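Side-chain contacts in putative uncharacterized protein (Cricetid herpesvirus 2, PDB 4ZKQ), which binds chemokines and apparently acts as a herpesvirus decoy receptor that would keep them from their cellular receptors: residues A[76-81]-A[213-218]; A[195-200]-A[204-209]; A[245-250]-A[255-260]. All blocks are in the same frame, centred on the assembly; numbering follows the deposited sequence. Where two conformers were deposited one is given.

Contact 1: A[76-81]-A[213-218]; sequences STDITC and LSKKIY
Asp78 and Lys215 form a salt bridge that ties the loop between strands 68-74 and 85-94 to the middle of the long strand 206-223, and so joins parts of the chain that belong to separate β-sheets. Lys215 NZ donates to Asp78 OD1 at 2.9 Å, on the syn side of that oxygen, and it lies equally near, 2.9 Å, to Asp78 OD2. The ammonium therefore sits in the mouth of the carboxylate and not beside one oxygen alone. The lysine leaves its strand with CG anti to the backbone N and runs extended to chi3, whose value of -74° turns the terminal amine to the acid. Asp78 meets the lysine chain at roughly a right angle, and Asp78 OD1 also touches Lys215 CE at 3.7 Å.

Beside this polar centre lies a small apolar step. Thr77 turns its methyl CG2 to Leu213 CD1, 4.2 Å away, a light touch made as the two side chains cross. The hydroxyl branch of the same threonine points to the amine, with Thr77 OG1 3.8 Å from Lys215 NZ. A further tie comes from Arg236, which binds the carbonyl of Ser76 through its side chain and pairs with Leu213 through its backbone.

Neither charge relies on the other alone. Lys215 NZ also bonds to Gln24 OE1 and Thr56 OG1, so three acceptors grip a largely buried amine, while Asp78 OD2 makes a second salt bridge with Lys54. A carboxylate set between two lysines would be expected to stay ionised, and the buried ammonium, facing an acid and two neutral oxygens, should keep its proton. The contact is thus a compact charge network spanning the loop, the long strand and strands 23-26 and 54-59.

Contact 2: A[195-200]-A[204-209]; sequences VDCLET and ENQTCI. With NAG (2-acetamido-2-deoxy-beta-D-glucopyranose), chain B.
Both half-cystines hold SG beside the backbone N and anti to the carbonyl carbon, with chi1 of -59° at Cys197 and -65° at Cys208, and these matched turns bring the sulfurs together across the hairpin. The Cys197 SG to Cys208 SG bond of 2.0 Å closes with chi3 of 115°, a right-handed disulfide somewhat wider than a right angle. It staples the loop after strand 190-195 to the start of strand 206-223.

Just before it, Val195 N donates to Cys208 O at 2.9 Å. In place of a second direct bond, a water bridges the two residues, donating to Val195 O and accepting from Cys208 N, both at 2.9 Å. Val195 lays its CG2 branch, the one lodged between the backbone N and carbonyl carbon, against Cys208 CB at 3.9 Å.

On the other side of the disulfide Gln206 reaches out as an extended chain, and its NE2 comes within 3.8 Å of Cys197 SG. Both ends of its amide are used: NE2 binds a second water that in turn donates to Thr200 O, and OE1 accepts from the backbone N atoms of Val202 and Leu203. The glutamine thereby braces the loop from within.

Asn205 begins an Asn-Gln-Thr glycosylation sequon and carries the sugar, with ND2 bonded to NAG C1 at 1.4 Å; Thr207 OG1 turns back to donate to Asn205 O at 3.1 Å. The segment continues into the sheet through backbone bonds from Thr207 to Leu242 and Ile209 to Thr240 on strand 233-244. Val195 packs on Leu239 of that same strand, while Thr207 and Ile209 rest on Leu65 of strand 63-65.

Contact 3: A[245-250]-A[255-260]; sequences YKRQPY and VPKGMV
Tyr245 and Val255 face each other inside the long connecting loop of a β-hairpin, between strands 233-244 and 260-263, and their packing is the tight part of a surface contact. In the tyrosine conformer described here, one of two modelled, Val255 CB stands 3.9 Å from the ring centroid and only 11° off its normal, a CH-pi contact over the face. The two valine methyls share the ring: CG1 presses on Tyr245 CG at 3.5 Å, and CG2 lies over the CD1-CE1 side of the same ring, nearest CE1. His253 meets the tyrosine edge-to-face.

Next to the ring, Arg247 closes the loop by gripping one carbonyl end-on. A bend at chi3 (87°) swings the guanidinium to Val255 O, which takes a bond from NH1 at 2.9 Å and another from NH2 at 2.8 Å. The oxygen sits in the guanidinium plane, and the fork keeps that flat group from rotating.

Beyond this point the contact loosens. The side chain of Lys257 touches the arginine lightly, CG 4.4 Å from Arg247 CD, and then carries its amine away from the segment, which may also ease the repulsion between the two like charges. A water bridges the two backbones: it accepts from Tyr245 N and donates to Pro256 O and, at 2.6 Å, to Gly258 O.

Contact 1 is the most central of the three, its centre about 8 Å from the centre of the chain, against about 25 and 28 Å for the centres of contacts 2 and 3. Even so, contacts 1 and 2 are both partly buried, and only contact 3 is a surface contact. Contacts 1 and 2 share strand 206-223, one using its middle and the other its beginning. Contact 1 joins segments far apart in sequence by shared charges; the other two close short local loops, contact 2 by a covalent staple and contact 3 by ring packing and an arginine fork. Waters enter the backbone bonding of both. These two also touch, Glu204 OE2 packing against Lys246 CB at 3.4 Å.

Contact 1: A[76-81]-A[213-218]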
loop_
_atom_site.group_PDB
_atom_site.type_symbol
_atom_site.label_atom_id
_atom_site.label_comp_id
_atom_site.label_asym_id
_atom_site.label_seq_id
_atom_site.Cartn_x
_atom_site.Cartn_y
_atom_site.Cartn_z
ATOM N N SER A 76 1.934 0.746 -2.580
ATOM C CA SER A 76 1.169 -0.122 -1.685
ATOM C C SER A 76 0.521 -1.259 -2.488
ATOM O O SER A 76 -0.168 -0.988 -3.466
ATOM C CB SER A 76 0.096 0.691 -0.949
ATOM O OG SER A 76 -0.694 -0.138 -0.113
ATOM N N THR A 77 0.725 -2.522 -2.103
ATOM C CA THR A 77 0.090 -3.607 -2.855
ATOM C C THR A 77 -1.410 -3.690 -2.590
ATOM O O THR A 77 -2.173 -4.124 -3.449
ATOM C CB THR A 77 0.718 -4.996 -2.561
ATOM O OG1 THR A 77 0.798 -5.218 -1.144
ATOM C CG2 THR A 77 2.090 -5.100 -3.232
ATOM N N ASP A 78 -1.843 -3.249 -1.418
ATOM C CA ASP A 78 -3.243 -3.427 -1.059
ATOM C C ASP A 78 -4.070 -2.163 -1.253
ATOM O O ASP A 78 -3.551 -1.043 -1.271
ATOM C CB ASP A 78 -3.354 -3.907 0.382
ATOM C CG ASP A 78 -2.504 -5.135 0.646
ATOM O OD1 ASP A 78 -2.692 -6.153 -0.053
ATOM O OD2 ASP A 78 -1.647 -5.072 1.541
ATOM N N ILE A 79 -5.372 -2.365 -1.396
ATOM C CA ILE A 79 -6.305 -1.265 -1.482
ATOM C C ILE A 79 -6.751 -0.931 -0.072
ATOM O O ILE A 79 -7.290 -1.793 0.639
ATOM C CB ILE A 79 -7.524 -1.617 -2.368
ATOM C CG1 ILE A 79 -7.079 -1.880 -3.809
ATOM C CG2 ILE A 79 -8.583 -0.515 -2.320
ATOM C CD1 ILE A 79 -8.216 -2.226 -4.748
ATOM N N THR A 80 -6.478 0.297 0.357
ATOM C CA THR A 80 -7.142 0.811 1.552
ATOM C C THR A 80 -7.822 2.117 1.182
ATOM O O THR A 80 -9.043 2.211 1.207
ATOM C CB THR A 80 -6.182 1.029 2.736
ATOM O OG1 THR A 80 -5.602 -0.221 3.126
ATOM C CG2 THR A 80 -6.949 1.601 3.933
ATOM N N CYS A 81 -7.018 3.120 0.849
ATOM C CA CYS A 81 -7.515 4.426 0.429
ATOM C C CYS A 81 -6.818 4.871 -0.861
ATOM O O CYS A 81 -5.782 5.525 -0.810
ATOM C CB CYS A 81 -7.287 5.471 1.518
ATOM S SG CYS A 81 -7.959 7.094 1.076
ATOM N N LEU A 213 -0.743 -8.541 -9.300
ATOM C CA LEU A 213 -0.417 -8.768 -7.899
ATOM C C LEU A 213 -1.414 -9.757 -7.324
ATOM O O LEU A 213 -2.616 -9.511 -7.360
ATOM C CB LEU A 213 -0.454 -7.452 -7.116
ATOM C CG LEU A 213 0.455 -6.332 -7.628
ATOM C CD1 LEU A 213 0.154 -5.018 -6.919
ATOM C CD2 LEU A 213 1.916 -6.705 -7.461
ATOM N N SER A 214 -0.919 -10.872 -6.797
ATOM C CA SER A 214 -1.787 -11.899 -6.231
ATOM C C SER A 214 -1.331 -12.244 -4.824
ATOM O O SER A 214 -0.212 -12.705 -4.635
ATOM C CB SER A 214 -1.782 -13.157 -7.104
ATOM O OG SER A 214 -2.044 -12.837 -8.459
ATOM N N LYS A 215 -2.204 -12.007 -3.849
ATOM C CA LYS A 215 -1.905 -12.268 -2.453
ATOM C C LYS A 215 -2.821 -13.342 -1.892
ATOM O O LYS A 215 -4.043 -13.296 -2.073
ATOM C CB LYS A 215 -2.043 -10.993 -1.618
ATOM C CG LYS A 215 -1.982 -11.244 -0.105
ATOM C CD LYS A 215 -2.002 -9.933 0.686
ATOM C CE LYS A 215 -0.671 -9.183 0.598
ATOM N NZ LYS A 215 -0.746 -7.819 1.220
ATOM N N LYS A 216 -2.232 -14.296 -1.187
ATOM C CA LYS A 216 -3.030 -15.291 -0.486
ATOM C C LYS A 216 -3.512 -14.705 0.834
ATOM O O LYS A 216 -2.763 -14.585 1.804
ATOM C CB LYS A 216 -2.250 -16.581 -0.243
ATOM C CG LYS A 216 -3.086 -17.639 0.489
ATOM C CD LYS A 216 -2.369 -18.971 0.613
ATOM C CE LYS A 216 -3.220 -19.998 1.353
ATOM N NZ LYS A 216 -2.436 -21.221 1.690
ATOM N N ILE A 217 -4.781 -14.334 0.849
ATOM C CA ILE A 217 -5.408 -13.764 2.031
ATOM C C ILE A 217 -6.906 -13.922 1.833
ATOM O O ILE A 217 -7.419 -13.702 0.734
ATOM C CB ILE A 217 -5.011 -12.281 2.234
ATOM C CG1 ILE A 217 -5.550 -11.736 3.564
ATOM C CG2 ILE A 217 -5.489 -11.431 1.069
ATOM C CD1 ILE A 217 -4.848 -10.470 4.024
ATOM N N TYR A 218 -7.607 -14.349 2.872
ATOM C CA TYR A 218 -9.047 -14.508 2.756
ATOM C C TYR A 218 -9.694 -13.156 3.016
ATOM O O TYR A 218 -9.705 -12.671 4.150
ATOM C CB TYR A 218 -9.595 -15.569 3.714
ATOM C CG TYR A 218 -10.969 -16.034 3.282
ATOM C CD1 TYR A 218 -12.100 -15.276 3.562
ATOM C CD2 TYR A 218 -11.131 -17.208 2.555
ATOM C CE1 TYR A 218 -13.359 -15.683 3.151
ATOM C CE2 TYR A 218 -12.387 -17.624 2.140
ATOM C CZ TYR A 218 -13.496 -16.856 2.441
ATOM O OH TYR A 218 -14.748 -17.260 2.035
#

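Contact 2: A[195-200]-A[204-209]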
loop_
_atom_site.group_PDB
_atom_site.type_symbol
_atom_site.label_atom_id
_atom_site.label_comp_id
_atom_site.label_asym_id
_atom_site.label_seq_id
_atom_site.Cartn_x
_atom_site.Cartn_y
_atom_site.Cartn_z
ATOM N N VAL A 195 2.619 -5.675 -22.739
ATOM C CA VAL A 195 1.414 -5.821 -23.539
ATOM C C VAL A 195 1.369 -4.707 -24.576
ATOM O O VAL A 195 2.060 -3.697 -24.440
ATOM C CB VAL A 195 0.139 -5.770 -22.674
ATOM C CG1 VAL A 195 0.055 -6.995 -21.770
ATOM C CG2 VAL A 195 0.096 -4.484 -21.853
ATOM N N ASP A 196 0.559 -4.890 -25.612
ATOM C CA ASP A 196 0.375 -3.855 -26.621
ATOM C C ASP A 196 -0.419 -2.701 -26.035
ATOM O O ASP A 196 -1.420 -2.910 -25.345
ATOM C CB ASP A 196 -0.345 -4.414 -27.851
ATOM C CG ASP A 196 0.450 -5.500 -28.552
ATOM O OD1 ASP A 196 1.655 -5.289 -28.808
ATOM O OD2 ASP A 196 -0.128 -6.569 -28.842
ATOM N N CYS A 197 0.031 -1.481 -26.294
ATOM C CA CYS A 197 -0.727 -0.305 -25.894
ATOM C C CYS A 197 -1.977 -0.210 -26.785
ATOM O O CYS A 197 -1.864 -0.284 -28.012
ATOM C CB CYS A 197 0.141 0.959 -25.999
ATOM S SG CYS A 197 1.637 0.935 -24.979
ATOM N N LEU A 198 -3.150 -0.035 -26.166
ATOM C CA LEU A 198 -4.423 -0.035 -26.881
ATOM C C LEU A 198 -4.988 1.363 -27.151
ATOM O O LEU A 198 -5.664 1.568 -28.175
ATOM C CB LEU A 198 -5.460 -0.853 -26.113
ATOM C CG LEU A 198 -5.087 -2.293 -25.772
ATOM C CD1 LEU A 198 -6.293 -2.980 -25.152
ATOM C CD2 LEU A 198 -4.598 -3.039 -27.005
ATOM N N GLU A 199 -4.733 2.296 -26.245
ATOM C CA GLU A 199 -5.242 3.647 -26.362
ATOM C C GLU A 199 -4.238 4.547 -27.093
ATOM O O GLU A 199 -3.120 4.137 -27.359
ATOM C CB GLU A 199 -5.537 4.166 -24.960
ATOM C CG GLU A 199 -6.226 5.521 -24.884
ATOM C CD GLU A 199 -7.534 5.566 -25.644
ATOM O OE1 GLU A 199 -8.176 4.503 -25.799
ATOM O OE2 GLU A 199 -7.918 6.667 -26.092
ATOM N N THR A 200 -4.654 5.763 -27.436
ATOM C CA THR A 200 -3.771 6.694 -28.127
ATOM C C THR A 200 -2.541 7.022 -27.280
ATOM O O THR A 200 -2.650 7.314 -26.088
ATOM C CB THR A 200 -4.489 8.008 -28.486
ATOM O OG1 THR A 200 -5.754 7.720 -29.093
ATOM C CG2 THR A 200 -3.638 8.825 -29.450
ATOM N N GLU A 204 6.375 9.488 -25.461
ATOM C CA GLU A 204 7.321 9.048 -26.469
ATOM C C GLU A 204 7.891 7.682 -26.091
ATOM O O GLU A 204 8.203 7.429 -24.927
ATOM C CB GLU A 204 8.440 10.075 -26.638
ATOM C CG GLU A 204 7.926 11.464 -26.982
ATOM C CD GLU A 204 6.957 11.448 -28.151
ATOM O OE1 GLU A 204 7.371 11.039 -29.256
ATOM O OE2 GLU A 204 5.781 11.829 -27.963
ATOM N N ASN A 205 8.012 6.809 -27.087
ATOM C CA ASN A 205 8.493 5.443 -26.893
ATOM C C ASN A 205 7.655 4.693 -25.859
ATOM O O ASN A 205 8.171 3.925 -25.046
ATOM C CB ASN A 205 9.980 5.458 -26.514
ATOM C CG ASN A 205 10.876 5.424 -27.741
ATOM O OD1 ASN A 205 10.422 5.729 -28.844
ATOM N ND2 ASN A 205 12.141 5.046 -27.565
ATOM N N GLN A 206 6.344 4.900 -25.934
ATOM C CA GLN A 206 5.427 4.354 -24.953
ATOM C C GLN A 206 5.475 2.837 -24.940
ATOM O O GLN A 206 5.372 2.180 -25.977
ATOM C CB GLN A 206 4.002 4.829 -25.219
ATOM C CG GLN A 206 3.017 4.348 -24.167
ATOM C CD GLN A 206 1.719 5.122 -24.174
ATOM O OE1 GLN A 206 1.708 6.342 -24.347
ATOM N NE2 GLN A 206 0.614 4.415 -23.983
ATOM N N THR A 207 5.645 2.301 -23.740
ATOM C CA THR A 207 5.760 0.872 -23.511
ATOM C C THR A 207 4.788 0.498 -22.405
ATOM O O THR A 207 4.837 1.075 -21.321
ATOM C CB THR A 207 7.195 0.488 -23.116
ATOM O OG1 THR A 207 8.106 0.975 -24.108
ATOM C CG2 THR A 207 7.351 -1.020 -22.984
ATOM N N CYS A 208 3.896 -0.449 -22.686
ATOM C CA CYS A 208 2.851 -0.818 -21.739
ATOM C C CYS A 208 3.151 -2.145 -21.051
ATOM O O CYS A 208 3.549 -3.123 -21.689
ATOM C CB CYS A 208 1.496 -0.882 -22.441
ATOM S SG CYS A 208 0.944 0.718 -23.071
ATOM N N ILE A 209 2.958 -2.149 -19.736
ATOM C CA ILE A 209 3.248 -3.300 -18.887
ATOM C C ILE A 209 2.044 -3.612 -18.025
ATOM O O ILE A 209 1.468 -2.711 -17.409
ATOM C CB ILE A 209 4.446 -3.051 -17.951
ATOM C CG1 ILE A 209 5.680 -2.615 -18.735
ATOM C CG2 ILE A 209 4.764 -4.299 -17.118
ATOM C CD1 ILE A 209 6.365 -1.436 -18.095
HETATM C C1 NAG B . 13.045 4.965 -28.695
HETATM C C2 NAG B . 13.178 6.211 -29.504
HETATM C C3 NAG B . 14.598 6.777 -29.356
HETATM C C4 NAG B . 15.015 6.653 -27.896
HETATM C C5 NAG B . 15.244 5.187 -27.607
HETATM C C6 NAG B . 15.022 4.853 -26.138
HETATM C C7 NAG B . 11.814 6.473 -31.584
HETATM C C8 NAG B . 11.577 6.080 -33.005
HETATM N N2 NAG B . 12.914 5.879 -30.855
HETATM O O3 NAG B . 14.617 8.115 -29.732
HETATM O O4 NAG B . 16.196 7.421 -27.741
HETATM O O5 NAG B . 14.348 4.399 -28.381
HETATM O O6 NAG B . 16.254 4.444 -25.555
HETATM O O7 NAG B . 11.078 7.292 -31.063
HETATM O O HOH W 1 4.350 -2.040 -25.035
HETATM O O HOH W 2 -1.999 5.608 -23.883
#

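Contact 3: A[245-250]-A[255-260]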
loop_
_atom_site.group_PDB
_atom_site.type_symbol
_atom_site.label_atom_id
_atom_site.label_comp_id
_atom_site.label_asym_id
_atom_site.label_seq_id
_atom_site.Cartn_x
_atom_site.Cartn_y
_atom_site.Cartn_z
ATOM N N TYR A 245 8.020 12.116 -21.634
ATOM C CA TYR A 245 7.149 13.237 -21.935
ATOM C C TYR A 245 7.619 13.903 -23.214
ATOM O O TYR A 245 8.819 14.098 -23.408
ATOM C CB TYR A 245 7.149 14.240 -20.781
ATOM C CG TYR A 245 6.117 15.331 -20.917
ATOM C CD1 TYR A 245 4.773 15.064 -20.703
ATOM C CD2 TYR A 245 6.484 16.628 -21.249
ATOM C CE1 TYR A 245 3.823 16.054 -20.824
ATOM C CE2 TYR A 245 5.539 17.625 -21.370
ATOM C CZ TYR A 245 4.209 17.330 -21.155
ATOM O OH TYR A 245 3.257 18.312 -21.273
ATOM N N LYS A 246 6.680 14.228 -24.095
ATOM C CA LYS A 246 7.020 14.992 -25.274
ATOM C C LYS A 246 7.229 16.460 -24.904
ATOM O O LYS A 246 6.290 17.132 -24.482
ATOM C CB LYS A 246 5.906 14.835 -26.311
ATOM C CG LYS A 246 6.077 15.670 -27.540
ATOM C CD LYS A 246 7.484 15.567 -28.012
ATOM C CE LYS A 246 7.571 15.909 -29.455
ATOM N NZ LYS A 246 6.677 17.028 -29.905
ATOM N N ARG A 247 8.459 16.946 -25.039
ATOM C CA ARG A 247 8.769 18.332 -24.681
ATOM C C ARG A 247 8.775 19.254 -25.905
ATOM O O ARG A 247 9.578 19.080 -26.822
ATOM C CB ARG A 247 10.121 18.408 -23.972
ATOM C CG ARG A 247 10.280 17.408 -22.841
ATOM C CD ARG A 247 11.505 17.707 -21.995
ATOM N NE ARG A 247 11.216 18.663 -20.930
ATOM C CZ ARG A 247 10.570 18.360 -19.808
ATOM N NH1 ARG A 247 10.131 17.122 -19.602
ATOM N NH2 ARG A 247 10.357 19.297 -18.891
ATOM N N GLN A 248 7.870 20.228 -25.908
ATOM C CA GLN A 248 7.805 21.237 -26.962
ATOM C C GLN A 248 9.017 22.173 -26.946
ATOM O O GLN A 248 9.494 22.552 -25.876
ATOM C CB GLN A 248 6.528 22.069 -26.825
ATOM C CG GLN A 248 5.243 21.264 -26.916
ATOM C CD GLN A 248 5.163 20.431 -28.181
ATOM O OE1 GLN A 248 4.941 19.221 -28.128
ATOM N NE2 GLN A 248 5.347 21.077 -29.329
ATOM N N PRO A 249 9.503 22.573 -28.135
ATOM C CA PRO A 249 10.654 23.486 -28.191
ATOM C C PRO A 249 10.431 24.815 -27.454
ATOM O O PRO A 249 9.331 25.361 -27.503
ATOM C CB PRO A 249 10.828 23.737 -29.696
ATOM C CG PRO A 249 10.167 22.579 -30.365
ATOM C CD PRO A 249 9.028 22.205 -29.483
ATOM N N TYR A 250 11.469 25.311 -26.777
ATOM C CA TYR A 250 11.467 26.642 -26.155
ATOM C C TYR A 250 10.408 26.806 -25.064
ATOM O O TYR A 250 10.035 27.925 -24.710
ATOM C CB TYR A 250 11.282 27.719 -27.237
ATOM C CG TYR A 250 12.156 27.469 -28.446
ATOM C CD1 TYR A 250 13.533 27.623 -28.367
ATOM C CD2 TYR A 250 11.613 27.051 -29.654
ATOM C CE1 TYR A 250 14.349 27.378 -29.459
ATOM C CE2 TYR A 250 12.428 26.802 -30.759
ATOM C CZ TYR A 250 13.792 26.968 -30.651
ATOM O OH TYR A 250 14.614 26.728 -31.732
ATOM N N VAL A 255 6.423 18.762 -16.051
ATOM C CA VAL A 255 6.756 17.347 -16.112
ATOM C C VAL A 255 8.262 17.162 -16.244
ATOM O O VAL A 255 8.883 17.783 -17.100
ATOM C CB VAL A 255 6.070 16.670 -17.291
ATOM C CG1 VAL A 255 6.563 15.256 -17.436
ATOM C CG2 VAL A 255 4.560 16.700 -17.112
ATOM N N PRO A 256 8.850 16.271 -15.432
ATOM C CA PRO A 256 10.312 16.173 -15.459
ATOM C C PRO A 256 10.862 15.458 -16.685
ATOM O O PRO A 256 10.143 14.765 -17.408
ATOM C CB PRO A 256 10.627 15.376 -14.194
ATOM C CG PRO A 256 9.431 14.507 -14.010
ATOM C CD PRO A 256 8.256 15.328 -14.467
ATOM N N LYS A 257 12.157 15.639 -16.899
ATOM C CA LYS A 257 12.863 14.954 -17.960
ATOM C C LYS A 257 13.156 13.523 -17.494
ATOM O O LYS A 257 12.915 13.194 -16.330
ATOM C CB LYS A 257 14.140 15.713 -18.316
ATOM C CG LYS A 257 14.569 15.552 -19.764
ATOM C CD LYS A 257 15.528 16.667 -20.189
ATOM C CE LYS A 257 16.366 16.227 -21.355
ATOM N NZ LYS A 257 17.424 17.202 -21.706
ATOM N N GLY A 258 13.654 12.677 -18.392
ATOM C CA GLY A 258 13.904 11.277 -18.080
ATOM C C GLY A 258 12.659 10.420 -18.194
ATOM O O GLY A 258 11.606 10.901 -18.609
ATOM N N MET A 259 12.755 9.143 -17.827
ATOM C CA MET A 259 11.602 8.268 -17.981
ATOM C C MET A 259 10.544 8.569 -16.928
ATOM O O MET A 259 10.857 8.919 -15.787
ATOM C CB MET A 259 12.001 6.794 -17.903
ATOM C CG MET A 259 10.851 5.860 -18.239
ATOM S SD MET A 259 11.350 4.139 -18.385
ATOM C CE MET A 259 12.459 4.237 -19.792
ATOM N N VAL A 260 9.292 8.429 -17.343
ATOM C CA VAL A 260 8.134 8.623 -16.482
ATOM C C VAL A 260 7.186 7.456 -16.651
ATOM O O VAL A 260 7.409 6.590 -17.501
ATOM C CB VAL A 260 7.379 9.916 -16.817
ATOM C CG1 VAL A 260 8.268 11.111 -16.607
ATOM C CG2 VAL A 260 6.883 9.869 -18.256
HETATM O O HOH W 3 10.053 12.825 -19.348
#